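Local atomic coordinates of 16S rRNA (adenine(1408)-N(1))-methyltransferase (PDB entry 3P2E), a protein that methylates the N1 position of adenine 1408 in 16S rRNA of assembled 30S subunits, using S-adenosyl-L-methionine, and so confers resistance to various aminoglycosides. Residues A[24-29]-A[98-103]; A[45-50]-A[75-80]; A[182-187]-A[208-213]. One frame throughout, in Å; residues are numbered along the deposited sequence.

All three contacts belong to one seven-stranded mixed sheet, strand order 3-2-1-4-5-7-6, the Rossmann-like core of a class I methyltransferase. Contact 1 joins the middle strands 26-31 and 98-104. Contact 2, nested along the chain inside the loop closed by contact 1, lies at the 80-83 edge, centres about 12 Å apart; the two touch through backbone bonds between strands 26-31 and 49-54. Contact 3 comes later and pairs the last two strands at the other edge, its centre about 21 Å from contact 1 and about 27 Å from contact 2. S-adenosyl-L-homocysteine lies about 8 Å from the side chain of Ser-102 and about 9 Å from that of Phe-209, so contacts 1 and 3 are nearer the cofactor.

Contact 1 of 3, residues A[24-29]-A[98-103]; sequences FDRVHI and ADSISI
His-28 reaches across to two serines of the neighbouring strand. With its ring carbon CG anti to the backbone N (chi1 178°), the imidazole lies alongside 98-103 with both nitrogens facing that segment. ND1 meets Ser-100 OG in the ring plane at 2.6 Å, a short hydrogen bond whose donor is not settled, while NE2 donates to Ser-102 OG at 3.1 Å, a hydroxyl that sits somewhat out of the ring plane. A water also bridges NE2 and Ser-102 OG, and that hydroxyl is bonded to Asp-30. Held at both nitrogens, the imidazole is probably restricted in its rotation. Beneath the side chains runs a parallel pairing, His-28 with Ser-100 and Ile-29 with Ile-101, which joins strands 1 and 4 of the Rossmann-like methyltransferase sheet. Ile-29 N donates to Ser-100 O at 3.0 Å, and Ser-102 N returns a bond to Ile-29 O. Where the chain turns at Asp-99, the carboxylate adds a side-chain bond: OD2 accepts Val-27 N at 2.8 Å on its anti side, and Asp-99 N donates back to Val-27 O. Lys-130 makes a salt bridge to the same OD2. Arg-26, bent at chi3 (79°), lays one guanidinium face over Asp-99 CB, NH2 3.5 Å from that carbon, without pairing with the carboxylate. On the face of Ile-29 and Ile-101, Ile-29 CD1 packs against Ala-98 CB at 3.8 Å.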
ATOM      1  N   PHE A  24       1.135  -1.297  19.067  1.00 26.24           N
ATOM      2  CA  PHE A  24       0.279  -1.965  18.089  1.00 23.60           C
ATOM      3  C   PHE A  24       0.703  -3.413  17.884  1.00 23.01           C
ATOM      4  O   PHE A  24       1.883  -3.745  17.987  1.00 24.50           O
ATOM      5  CB  PHE A  24       0.341  -1.207  16.761  1.00 20.61           C
ATOM      6  CG  PHE A  24      -0.071   0.228  16.877  1.00 19.29           C
ATOM      7  CD1 PHE A  24      -1.417   0.578  16.894  1.00 19.97           C
ATOM      8  CD2 PHE A  24       0.885   1.225  17.030  1.00 18.68           C
ATOM      9  CE1 PHE A  24      -1.810   1.901  17.066  1.00 17.15           C
ATOM     10  CE2 PHE A  24       0.507   2.554  17.202  1.00 17.33           C
ATOM     11  CZ  PHE A  24      -0.842   2.893  17.222  1.00 17.85           C
ATOM     12  N   ASP A  25      -0.262  -4.279  17.599  1.00 18.69           N
ATOM     13  CA  ASP A  25       0.048  -5.685  17.385  1.00 19.20           C
ATOM     14  C   ASP A  25       0.380  -6.038  15.943  1.00 18.24           C
ATOM     15  O   ASP A  25       0.990  -7.074  15.692  1.00 17.91           O
ATOM     16  CB  ASP A  25      -1.102  -6.570  17.857  1.00 20.18           C
ATOM     17  CG  ASP A  25      -1.139  -6.719  19.362  1.00 23.51           C
ATOM     18  OD1 ASP A  25      -0.067  -6.605  19.991  1.00 22.88           O
ATOM     19  OD2 ASP A  25      -2.230  -6.970  19.909  1.00 24.47           O
ATOM     20  N   ARG A  26      -0.021  -5.186  15.001  1.00 16.78           N
ATOM     21  CA  ARG A  26       0.241  -5.444  13.586  1.00 16.90           C
ATOM     22  C   ARG A  26       0.731  -4.187  12.880  1.00 15.68           C
ATOM     23  O   ARG A  26       0.516  -3.070  13.349  1.00 14.61           O
ATOM     24  CB  ARG A  26      -1.029  -5.923  12.870  1.00 23.78           C
ATOM     25  CG  ARG A  26      -1.677  -7.158  13.468  1.00 27.93           C
ATOM     26  CD  ARG A  26      -2.951  -7.551  12.731  1.00 34.07           C
ATOM     27  NE  ARG A  26      -2.697  -8.262  11.478  1.00 40.26           N
ATOM     28  CZ  ARG A  26      -2.365  -7.684  10.325  1.00 42.15           C
ATOM     29  NH1 ARG A  26      -2.245  -6.366  10.242  1.00 45.93           N
ATOM     30  NH2 ARG A  26      -2.156  -8.433   9.250  1.00 43.15           N
ATOM     31  N   VAL A  27       1.398  -4.387  11.752  1.00 16.56           N
ATOM     32  CA  VAL A  27       1.895  -3.284  10.938  1.00 15.82           C
ATOM     33  C   VAL A  27       1.467  -3.544   9.496  1.00 15.01           C
ATOM     34  O   VAL A  27       1.686  -4.630   8.963  1.00 16.61           O
ATOM     35  CB  VAL A  27       3.445  -3.182  10.984  1.00 15.79           C
ATOM     36  CG1 VAL A  27       3.934  -2.135   9.978  1.00 15.97           C
ATOM     37  CG2 VAL A  27       3.899  -2.810  12.383  1.00 15.03           C
ATOM     38  N   HIS A  28       0.843  -2.549   8.874  1.00 13.94           N
ATOM     39  CA  HIS A  28       0.401  -2.676   7.494  1.00 14.57           C
ATOM     40  C   HIS A  28       1.082  -1.604   6.654  1.00 13.42           C
ATOM     41  O   HIS A  28       1.113  -0.442   7.044  1.00 16.62           O
ATOM     42  CB  HIS A  28      -1.118  -2.488   7.391  1.00 14.55           C
ATOM     43  CG  HIS A  28      -1.631  -2.553   5.987  1.00 17.63           C
ATOM     44  ND1 HIS A  28      -1.866  -3.745   5.336  1.00 18.20           N
ATOM     45  CD2 HIS A  28      -1.883  -1.575   5.084  1.00 18.77           C
ATOM     46  CE1 HIS A  28      -2.239  -3.499   4.092  1.00 18.93           C
ATOM     47  NE2 HIS A  28      -2.255  -2.190   3.914  1.00 18.12           N
ATOM     48  N   ILE A  29       1.628  -2.000   5.509  1.00 13.21           N
ATOM     49  CA  ILE A  29       2.273  -1.053   4.607  1.00 13.80           C
ATOM     50  C   ILE A  29       1.470  -0.945   3.314  1.00 13.67           C
ATOM     51  O   ILE A  29       1.098  -1.958   2.719  1.00 15.02           O
ATOM     52  CB  ILE A  29       3.721  -1.484   4.236  1.00 13.45           C
ATOM     53  CG1 ILE A  29       4.637  -1.361   5.458  1.00 13.28           C
ATOM     54  CG2 ILE A  29       4.250  -0.609   3.090  1.00 14.78           C
ATOM     55  CD1 ILE A  29       6.088  -1.782   5.202  1.00 14.62           C
ATOM     56  N   ALA A  98       6.433  -5.554   8.238  1.00 16.43           N
ATOM     57  CA  ALA A  98       4.997  -5.647   7.984  1.00 16.27           C
ATOM     58  C   ALA A  98       4.288  -6.996   8.041  1.00 15.96           C
ATOM     59  O   ALA A  98       4.788  -8.009   7.558  1.00 15.15           O
ATOM     60  CB  ALA A  98       4.687  -4.978   6.651  1.00 19.08           C
ATOM     61  N   ASP A  99       3.096  -6.983   8.634  1.00 14.34           N
ATOM     62  CA  ASP A  99       2.261  -8.174   8.723  1.00 14.31           C
ATOM     63  C   ASP A  99       1.472  -8.287   7.419  1.00 14.79           C
ATOM     64  O   ASP A  99       0.996  -9.365   7.056  1.00 15.67           O
ATOM     65  CB  ASP A  99       1.279  -8.050   9.895  1.00 15.63           C
ATOM     66  CG  ASP A  99       1.963  -8.150  11.231  1.00 18.17           C
ATOM     67  OD1 ASP A  99       2.196  -9.291  11.691  1.00 21.06           O
ATOM     68  OD2 ASP A  99       2.279  -7.096  11.818  1.00 16.73           O
ATOM     69  N   SER A 100       1.335  -7.162   6.720  1.00 13.85           N
ATOM     70  CA  SER A 100       0.600  -7.127   5.462  1.00 13.88           C
ATOM     71  C   SER A 100       1.072  -5.978   4.581  1.00 13.86           C
ATOM     72  O   SER A 100       1.474  -4.928   5.081  1.00 13.92           O
ATOM     73  CB  SER A 100      -0.901  -6.993   5.727  1.00 17.59           C
ATOM     74  OG  SER A 100      -1.179  -5.893   6.576  1.00 19.46           O
ATOM     75  N   ILE A 101       1.034  -6.196   3.270  1.00 14.14           N
ATOM     76  CA  ILE A 101       1.465  -5.198   2.299  1.00 15.50           C
ATOM     77  C   ILE A 101       0.455  -5.100   1.175  1.00 14.73           C
ATOM     78  O   ILE A 101      -0.026  -6.113   0.671  1.00 15.38           O
ATOM     79  CB  ILE A 101       2.832  -5.564   1.666  1.00 19.32           C
ATOM     80  CG1 ILE A 101       3.934  -5.543   2.725  1.00 23.17           C
ATOM     81  CG2 ILE A 101       3.170  -4.582   0.553  1.00 20.92           C
ATOM     82  CD1 ILE A 101       3.896  -6.699   3.692  1.00 30.00           C
ATOM     83  N   SER A 102       0.135  -3.877   0.776  1.00 14.54           N
ATOM     84  CA  SER A 102      -0.813  -3.685  -0.302  1.00 13.88           C
ATOM     85  C   SER A 102      -0.318  -2.681  -1.331  1.00 14.06           C
ATOM     86  O   SER A 102       0.475  -1.789  -1.022  1.00 13.82           O
ATOM     87  CB  SER A 102      -2.157  -3.203   0.250  1.00 17.52           C
ATOM     88  OG  SER A 102      -2.023  -1.935   0.869  1.00 21.33           O
ATOM     89  N   ILE A 103      -0.763  -2.876  -2.567  1.00 15.64           N
ATOM     90  CA  ILE A 103      -0.476  -1.971  -3.675  1.00 14.28           C
ATOM     91  C   ILE A 103      -1.851  -1.855  -4.326  1.00 14.33           C
ATOM     92  O   ILE A 103      -2.346  -2.811  -4.935  1.00 13.39           O
ATOM     93  CB  ILE A 103       0.553  -2.551  -4.679  1.00 13.63           C
ATOM     94  CG1 ILE A 103       1.914  -2.718  -3.992  1.00 13.98           C
ATOM     95  CG2 ILE A 103       0.714  -1.598  -5.866  1.00 15.50           C
ATOM     96  CD1 ILE A 103       3.014  -3.263  -4.906  1.00 13.97           C
TER
HETATM   97  O   HOH W   1       1.344  -9.781  14.359  1.00 32.72           O
HETATM   98  O   HOH W   2      -3.912  -0.797   2.122  1.00 27.02           O

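Contact 2 of 3, residues A[45-50]-A[75-80]; sequences NDQNTF and GGLSNV
Asn-79 makes the polar link to 45-50. Its ND2 donates to Thr-49 O at 3.1 Å, the carbonyl pointing almost straight at the nitrogen (C=O...N 172°) and lying slightly out of the amide plane. The side chain gets there because CG sits between the backbone N and the carbonyl carbon (chi1 65°). Asp-46 O is also near ND2, at 3.0 Å, but the angle is too poor for a hydrogen bond; Ala-43 O supplies a second acceptor. The Gln-47 side chain, bent at chi2, crosses Asn-79 at about a right angle, their amide planes 59° apart.

The carbonyl that accepts from Asn-79 ends a braced type I beta turn, Asp-46 to Thr-49. Asp-46 OD1 accepts Asn-48 N at 3.1 Å, closing an Asx turn, and OD2 takes the Thr-49 hydroxyl OG1 at 2.5 Å, so this carboxylate, whose OD2 also bonds Tyr-51 OH, probably helps hold the turn.

The van der Waals contact comes from Phe-50, whose ring packs on the backbone of 78-80. Its CD1 is 3.7 Å from Asn-79 C, and Ser-78 O lies at the ring edge.

In the fold, 75-80 is the end of the loop from helix 62-68 into edge strand 80-83, while Thr-49 and Phe-50 begin the next strand inward. Leu-77 and Val-80 rest on helix 37-44, and Phe-50 packs against helix 14-21 and the ring of Phe-24.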
ATOM      1  N   ASN A  45     -10.565   2.616  11.271  1.00 18.12           N
ATOM      2  CA  ASN A  45     -11.357   1.436  11.611  1.00 17.96           C
ATOM      3  C   ASN A  45     -10.613   0.324  12.348  1.00 17.07           C
ATOM      4  O   ASN A  45     -11.210  -0.691  12.689  1.00 16.73           O
ATOM      5  CB  ASN A  45     -12.017   0.864  10.350  1.00 23.60           C
ATOM      6  CG  ASN A  45     -13.073   1.793   9.776  1.00 26.37           C
ATOM      7  OD1 ASN A  45     -12.917   2.333   8.678  1.00 31.58           O
ATOM      8  ND2 ASN A  45     -14.149   1.993  10.524  1.00 25.83           N
ATOM      9  N   ASP A  46      -9.321   0.508  12.606  1.00 16.88           N
ATOM     10  CA  ASP A  46      -8.542  -0.518  13.303  1.00 17.76           C
ATOM     11  C   ASP A  46      -7.382   0.116  14.061  1.00 18.64           C
ATOM     12  O   ASP A  46      -6.323   0.377  13.495  1.00 18.19           O
ATOM     13  CB  ASP A  46      -8.041  -1.553  12.286  1.00 18.86           C
ATOM     14  CG  ASP A  46      -7.088  -2.566  12.889  1.00 20.19           C
ATOM     15  OD1 ASP A  46      -7.073  -2.739  14.122  1.00 22.14           O
ATOM     16  OD2 ASP A  46      -6.351  -3.205  12.112  1.00 27.31           O
ATOM     17  N   GLN A  47      -7.593   0.357  15.351  1.00 15.53           N
ATOM     18  CA  GLN A  47      -6.588   0.998  16.182  1.00 16.17           C
ATOM     19  C   GLN A  47      -5.532   0.080  16.790  1.00 17.75           C
ATOM     20  O   GLN A  47      -4.759   0.512  17.645  1.00 19.40           O
ATOM     21  CB  GLN A  47      -7.281   1.807  17.281  1.00 17.87           C
ATOM     22  CG  GLN A  47      -8.014   3.033  16.745  1.00 18.72           C
ATOM     23  CD  GLN A  47      -7.059   4.055  16.155  1.00 18.75           C
ATOM     24  OE1 GLN A  47      -7.204   4.476  15.007  1.00 21.55           O
ATOM     25  NE2 GLN A  47      -6.071   4.453  16.941  1.00 19.24           N
ATOM     26  N   ASN A  48      -5.492  -1.177  16.351  1.00 19.76           N
ATOM     27  CA  ASN A  48      -4.497  -2.121  16.856  1.00 21.35           C
ATOM     28  C   ASN A  48      -3.509  -2.453  15.738  1.00 19.58           C
ATOM     29  O   ASN A  48      -2.719  -3.395  15.841  1.00 19.74           O
ATOM     30  CB  ASN A  48      -5.158  -3.406  17.357  1.00 24.58           C
ATOM     31  CG  ASN A  48      -4.237  -4.229  18.249  1.00 25.48           C
ATOM     32  OD1 ASN A  48      -4.505  -5.400  18.526  1.00 28.66           O
ATOM     33  ND2 ASN A  48      -3.151  -3.616  18.712  1.00 24.43           N
ATOM     34  N   THR A  49      -3.577  -1.681  14.660  1.00 16.81           N
ATOM     35  CA  THR A  49      -2.669  -1.855  13.531  1.00 16.41           C
ATOM     36  C   THR A  49      -2.015  -0.511  13.237  1.00 16.10           C
ATOM     37  O   THR A  49      -2.683   0.533  13.232  1.00 15.04           O
ATOM     38  CB  THR A  49      -3.401  -2.337  12.255  1.00 19.30           C
ATOM     39  OG1 THR A  49      -3.904  -3.665  12.459  1.00 18.73           O
ATOM     40  CG2 THR A  49      -2.444  -2.342  11.060  1.00 19.73           C
ATOM     41  N   PHE A  50      -0.704  -0.532  13.016  1.00 16.02           N
ATOM     42  CA  PHE A  50       0.011   0.693  12.690  1.00 15.12           C
ATOM     43  C   PHE A  50       0.101   0.727  11.172  1.00 15.33           C
ATOM     44  O   PHE A  50       0.621  -0.204  10.555  1.00 15.30           O
ATOM     45  CB  PHE A  50       1.412   0.701  13.295  1.00 17.67           C
ATOM     46  CG  PHE A  50       2.125   2.007  13.118  1.00 19.61           C
ATOM     47  CD1 PHE A  50       1.669   3.149  13.766  1.00 20.97           C
ATOM     48  CD2 PHE A  50       3.226   2.110  12.274  1.00 21.05           C
ATOM     49  CE1 PHE A  50       2.296   4.382  13.576  1.00 19.65           C
ATOM     50  CE2 PHE A  50       3.861   3.335  12.075  1.00 19.25           C
ATOM     51  CZ  PHE A  50       3.394   4.474  12.729  1.00 20.60           C
ATOM     52  N   GLY A  75      -9.983  14.690  14.214  1.00 31.95           N
ATOM     53  CA  GLY A  75      -9.618  13.847  13.090  1.00 30.38           C
ATOM     54  C   GLY A  75      -8.208  13.299  13.153  1.00 28.48           C
ATOM     55  O   GLY A  75      -7.781  12.559  12.266  1.00 27.33           O
ATOM     56  N   GLY A  76      -7.478  13.664  14.201  1.00 23.50           N
ATOM     57  CA  GLY A  76      -6.118  13.183  14.349  1.00 22.51           C
ATOM     58  C   GLY A  76      -6.087  11.684  14.579  1.00 22.32           C
ATOM     59  O   GLY A  76      -7.043  11.109  15.100  1.00 23.22           O
ATOM     60  N   LEU A  77      -4.991  11.051  14.176  1.00 22.10           N
ATOM     61  CA  LEU A  77      -4.817   9.612  14.353  1.00 22.49           C
ATOM     62  C   LEU A  77      -3.421   9.364  14.900  1.00 22.64           C
ATOM     63  O   LEU A  77      -2.493  10.119  14.613  1.00 23.19           O
ATOM     64  CB  LEU A  77      -4.980   8.870  13.022  1.00 20.98           C
ATOM     65  CG  LEU A  77      -6.363   8.870  12.364  1.00 19.96           C
ATOM     66  CD1 LEU A  77      -6.290   8.113  11.043  1.00 20.39           C
ATOM     67  CD2 LEU A  77      -7.386   8.227  13.293  1.00 21.27           C
ATOM     68  N   SER A  78      -3.271   8.307  15.688  1.00 22.25           N
ATOM     69  CA  SER A  78      -1.973   7.987  16.266  1.00 22.91           C
ATOM     70  C   SER A  78      -1.380   6.730  15.647  1.00 21.24           C
ATOM     71  O   SER A  78      -0.279   6.320  16.012  1.00 23.41           O
ATOM     72  CB  SER A  78      -2.106   7.781  17.780  1.00 31.84           C
ATOM     73  OG  SER A  78      -2.638   8.931  18.411  1.00 37.13           O
ATOM     74  N   ASN A  79      -2.096   6.130  14.700  1.00 19.09           N
ATOM     75  CA  ASN A  79      -1.629   4.898  14.076  1.00 18.51           C
ATOM     76  C   ASN A  79      -1.339   4.989  12.580  1.00 17.96           C
ATOM     77  O   ASN A  79      -1.527   4.019  11.842  1.00 18.11           O
ATOM     78  CB  ASN A  79      -2.630   3.765  14.358  1.00 16.96           C
ATOM     79  CG  ASN A  79      -3.995   3.997  13.725  1.00 17.98           C
ATOM     80  OD1 ASN A  79      -4.460   5.134  13.596  1.00 16.49           O
ATOM     81  ND2 ASN A  79      -4.662   2.907  13.353  1.00 16.04           N
ATOM     82  N   VAL A  80      -0.869   6.154  12.141  1.00 18.30           N
ATOM     83  CA  VAL A  80      -0.544   6.368  10.732  1.00 16.87           C
ATOM     84  C   VAL A  80       0.729   7.190  10.573  1.00 17.47           C
ATOM     85  O   VAL A  80       0.962   8.139  11.316  1.00 16.68           O
ATOM     86  CB  VAL A  80      -1.677   7.133   9.989  1.00 16.14           C
ATOM     87  CG1 VAL A  80      -1.303   7.334   8.520  1.00 16.29           C
ATOM     88  CG2 VAL A  80      -2.977   6.378  10.106  1.00 18.51           C
TER

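Contact 3 of 3, residues A[182-187]-A[208-213]; sequences VKELDN and SFFRVS
Four backbone hydrogen bonds join Lys-183 and Leu-185 to Arg-211 and Phe-209 in an antiparallel ladder. Lys-183 N donates to Arg-211 O at 3.0 Å and Arg-211 N returns to Lys-183 O at 2.9 Å; Leu-185 N gives the shortest bond, 2.7 Å to Phe-209 O. Val-182 with Val-212 and Glu-184 with Phe-210 are the non-hydrogen-bonded pairs. These are strands 6 and 7 of the class I methyltransferase sheet; the last, 209-215, is inserted antiparallel between strands 133-139 and 178-185.

Glu-184, extended from a CG anti to the backbone N (chi1 -174°), runs alongside Phe-210, its CD 3.5 Å from ring atom CE1, and brings OE1 within 3.0 Å of Ser-208 OG. On the other face, Leu-185 CD1 lies over the rim of one face of the Arg-211 guanidinium and 3.9 Å from Arg-211 CB. The Phe-209 ring turns its edge to Leu-185 O and also touches Val-190 of helix 187-190.

Lys-183 and Arg-211 lie side by side with NZ and NH2 4.4 Å apart, so this face is probably electropositive locally, although Arg-211 also touches Glu-136; on this side the pairing probably depends mainly on backbone bonds and carbon contacts.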
ATOM      1  N   VAL A 182      -6.873 -15.155  -6.984  1.00 17.66           N
ATOM      2  CA  VAL A 182      -6.968 -14.121  -8.014  1.00 16.83           C
ATOM      3  C   VAL A 182      -8.461 -13.897  -8.228  1.00 18.05           C
ATOM      4  O   VAL A 182      -9.185 -14.818  -8.602  1.00 19.44           O
ATOM      5  CB  VAL A 182      -6.326 -14.552  -9.348  1.00 16.63           C
ATOM      6  CG1 VAL A 182      -6.550 -13.472 -10.408  1.00 18.37           C
ATOM      7  CG2 VAL A 182      -4.839 -14.791  -9.155  1.00 16.77           C
ATOM      8  N   LYS A 183      -8.923 -12.676  -7.982  1.00 17.56           N
ATOM      9  CA  LYS A 183     -10.340 -12.368  -8.132  1.00 17.67           C
ATOM     10  C   LYS A 183     -10.576 -11.121  -8.969  1.00 18.03           C
ATOM     11  O   LYS A 183      -9.868 -10.129  -8.827  1.00 16.25           O
ATOM     12  CB  LYS A 183     -10.965 -12.174  -6.746  1.00 21.64           C
ATOM     13  CG  LYS A 183     -12.477 -11.984  -6.742  1.00 24.08           C
ATOM     14  CD  LYS A 183     -13.003 -11.916  -5.317  1.00 24.46           C
ATOM     15  CE  LYS A 183     -14.523 -11.836  -5.277  1.00 25.41           C
ATOM     16  NZ  LYS A 183     -15.031 -11.790  -3.871  1.00 25.94           N
ATOM     17  N   GLU A 184     -11.573 -11.178  -9.847  1.00 18.10           N
ATOM     18  CA  GLU A 184     -11.912 -10.026 -10.672  1.00 20.78           C
ATOM     19  C   GLU A 184     -13.005  -9.268  -9.923  1.00 21.43           C
ATOM     20  O   GLU A 184     -14.062  -9.825  -9.618  1.00 22.48           O
ATOM     21  CB  GLU A 184     -12.415 -10.484 -12.047  1.00 25.79           C
ATOM     22  CG  GLU A 184     -12.668  -9.343 -13.026  1.00 28.97           C
ATOM     23  CD  GLU A 184     -12.853  -9.826 -14.453  1.00 30.51           C
ATOM     24  OE1 GLU A 184     -13.130  -8.985 -15.333  1.00 31.55           O
ATOM     25  OE2 GLU A 184     -12.717 -11.045 -14.694  1.00 31.71           O
ATOM     26  N   LEU A 185     -12.743  -7.999  -9.619  1.00 18.61           N
ATOM     27  CA  LEU A 185     -13.692  -7.170  -8.882  1.00 18.49           C
ATOM     28  C   LEU A 185     -14.350  -6.127  -9.787  1.00 17.47           C
ATOM     29  O   LEU A 185     -13.841  -5.833 -10.868  1.00 18.32           O
ATOM     30  CB  LEU A 185     -12.964  -6.489  -7.718  1.00 20.26           C
ATOM     31  CG  LEU A 185     -12.283  -7.470  -6.755  1.00 22.53           C
ATOM     32  CD1 LEU A 185     -11.261  -6.739  -5.893  1.00 22.44           C
ATOM     33  CD2 LEU A 185     -13.333  -8.159  -5.900  1.00 23.47           C
ATOM     34  N   ASP A 186     -15.477  -5.570  -9.341  1.00 17.32           N
ATOM     35  CA  ASP A 186     -16.198  -4.577 -10.136  1.00 15.94           C
ATOM     36  C   ASP A 186     -16.175  -3.160  -9.574  1.00 16.14           C
ATOM     37  O   ASP A 186     -15.611  -2.905  -8.511  1.00 14.88           O
ATOM     38  CB  ASP A 186     -17.660  -5.012 -10.342  1.00 20.35           C
ATOM     39  CG  ASP A 186     -18.386  -5.295  -9.035  1.00 22.64           C
ATOM     40  OD1 ASP A 186     -18.039  -4.697  -7.996  1.00 24.56           O
ATOM     41  OD2 ASP A 186     -19.330  -6.116  -9.050  1.00 26.71           O
ATOM     42  N   ASN A 187     -16.787  -2.232 -10.304  1.00 16.21           N
ATOM     43  CA  ASN A 187     -16.832  -0.843  -9.867  1.00 15.20           C
ATOM     44  C   ASN A 187     -17.455  -0.704  -8.481  1.00 16.52           C
ATOM     45  O   ASN A 187     -16.967   0.064  -7.657  1.00 15.54           O
ATOM     46  CB  ASN A 187     -17.629   0.019 -10.858  1.00 15.75           C
ATOM     47  CG  ASN A 187     -16.917   0.209 -12.179  1.00 17.69           C
ATOM     48  OD1 ASN A 187     -16.597   1.337 -12.574  1.00 17.39           O
ATOM     49  ND2 ASN A 187     -16.672  -0.888 -12.878  1.00 16.83           N
ATOM     50  N   SER A 208     -12.681  -3.369 -15.303  1.00 20.67           N
ATOM     51  CA  SER A 208     -12.329  -4.608 -14.628  1.00 20.80           C
ATOM     52  C   SER A 208     -11.170  -4.334 -13.680  1.00 19.14           C
ATOM     53  O   SER A 208     -10.208  -3.662 -14.047  1.00 18.48           O
ATOM     54  CB  SER A 208     -11.914  -5.679 -15.640  1.00 25.65           C
ATOM     55  OG  SER A 208     -13.027  -6.135 -16.387  1.00 29.40           O
ATOM     56  N   PHE A 209     -11.286  -4.838 -12.455  1.00 16.89           N
ATOM     57  CA  PHE A 209     -10.244  -4.691 -11.445  1.00 18.42           C
ATOM     58  C   PHE A 209      -9.829  -6.112 -11.084  1.00 17.43           C
ATOM     59  O   PHE A 209     -10.660  -7.024 -11.070  1.00 20.86           O
ATOM     60  CB  PHE A 209     -10.789  -3.970 -10.206  1.00 15.47           C
ATOM     61  CG  PHE A 209     -11.314  -2.591 -10.492  1.00 15.69           C
ATOM     62  CD1 PHE A 209     -10.493  -1.474 -10.361  1.00 14.28           C
ATOM     63  CD2 PHE A 209     -12.632  -2.410 -10.903  1.00 15.60           C
ATOM     64  CE1 PHE A 209     -10.979  -0.196 -10.635  1.00 14.31           C
ATOM     65  CE2 PHE A 209     -13.126  -1.138 -11.181  1.00 15.71           C
ATOM     66  CZ  PHE A 209     -12.298  -0.028 -11.045  1.00 17.40           C
ATOM     67  N   PHE A 210      -8.545  -6.305 -10.811  1.00 15.70           N
ATOM     68  CA  PHE A 210      -8.041  -7.627 -10.471  1.00 18.35           C
ATOM     69  C   PHE A 210      -7.254  -7.601  -9.178  1.00 17.69           C
ATOM     70  O   PHE A 210      -6.380  -6.755  -8.991  1.00 19.41           O
ATOM     71  CB  PHE A 210      -7.145  -8.146 -11.597  1.00 16.51           C
ATOM     72  CG  PHE A 210      -7.840  -8.238 -12.919  1.00 20.59           C
ATOM     73  CD1 PHE A 210      -8.715  -9.288 -13.187  1.00 20.56           C
ATOM     74  CD2 PHE A 210      -7.662  -7.246 -13.877  1.00 19.54           C
ATOM     75  CE1 PHE A 210      -9.406  -9.343 -14.394  1.00 22.23           C
ATOM     76  CE2 PHE A 210      -8.350  -7.294 -15.085  1.00 22.10           C
ATOM     77  CZ  PHE A 210      -9.223  -8.344 -15.342  1.00 21.02           C
ATOM     78  N   ARG A 211      -7.573  -8.522  -8.277  1.00 17.00           N
ATOM     79  CA  ARG A 211      -6.843  -8.595  -7.024  1.00 16.56           C
ATOM     80  C   ARG A 211      -6.073  -9.893  -6.960  1.00 16.83           C
ATOM     81  O   ARG A 211      -6.661 -10.971  -7.010  1.00 16.82           O
ATOM     82  CB  ARG A 211      -7.775  -8.523  -5.814  1.00 16.99           C
ATOM     83  CG  ARG A 211      -7.033  -8.696  -4.478  1.00 17.76           C
ATOM     84  CD  ARG A 211      -7.967  -8.534  -3.292  1.00 18.82           C
ATOM     85  NE  ARG A 211      -8.959  -9.604  -3.239  1.00 18.61           N
ATOM     86  CZ  ARG A 211     -10.146  -9.490  -2.652  1.00 18.78           C
ATOM     87  NH1 ARG A 211     -10.495  -8.350  -2.071  1.00 19.70           N
ATOM     88  NH2 ARG A 211     -10.981 -10.521  -2.638  1.00 19.54           N
ATOM     89  N   VAL A 212      -4.754  -9.779  -6.879  1.00 14.51           N
ATOM     90  CA  VAL A 212      -3.890 -10.939  -6.742  1.00 14.05           C
ATOM     91  C   VAL A 212      -3.472 -10.851  -5.279  1.00 14.26           C
ATOM     92  O   VAL A 212      -2.891  -9.857  -4.853  1.00 14.44           O
ATOM     93  CB  VAL A 212      -2.649 -10.840  -7.656  1.00 16.00           C
ATOM     94  CG1 VAL A 212      -1.677 -11.963  -7.343  1.00 17.46           C
ATOM     95  CG2 VAL A 212      -3.075 -10.924  -9.112  1.00 18.78           C
ATOM     96  N   SER A 213      -3.794 -11.877  -4.499  1.00 12.97           N
ATOM     97  CA  SER A 213      -3.455 -11.851  -3.085  1.00 13.88           C
ATOM     98  C   SER A 213      -2.836 -13.167  -2.656  1.00 13.25           C
ATOM     99  O   SER A 213      -2.941 -14.168  -3.367  1.00 14.78           O
ATOM    100  CB  SER A 213      -4.708 -11.561  -2.250  1.00 16.51           C
ATOM    101  OG  SER A 213      -5.728 -12.511  -2.500  1.00 17.92           O
TER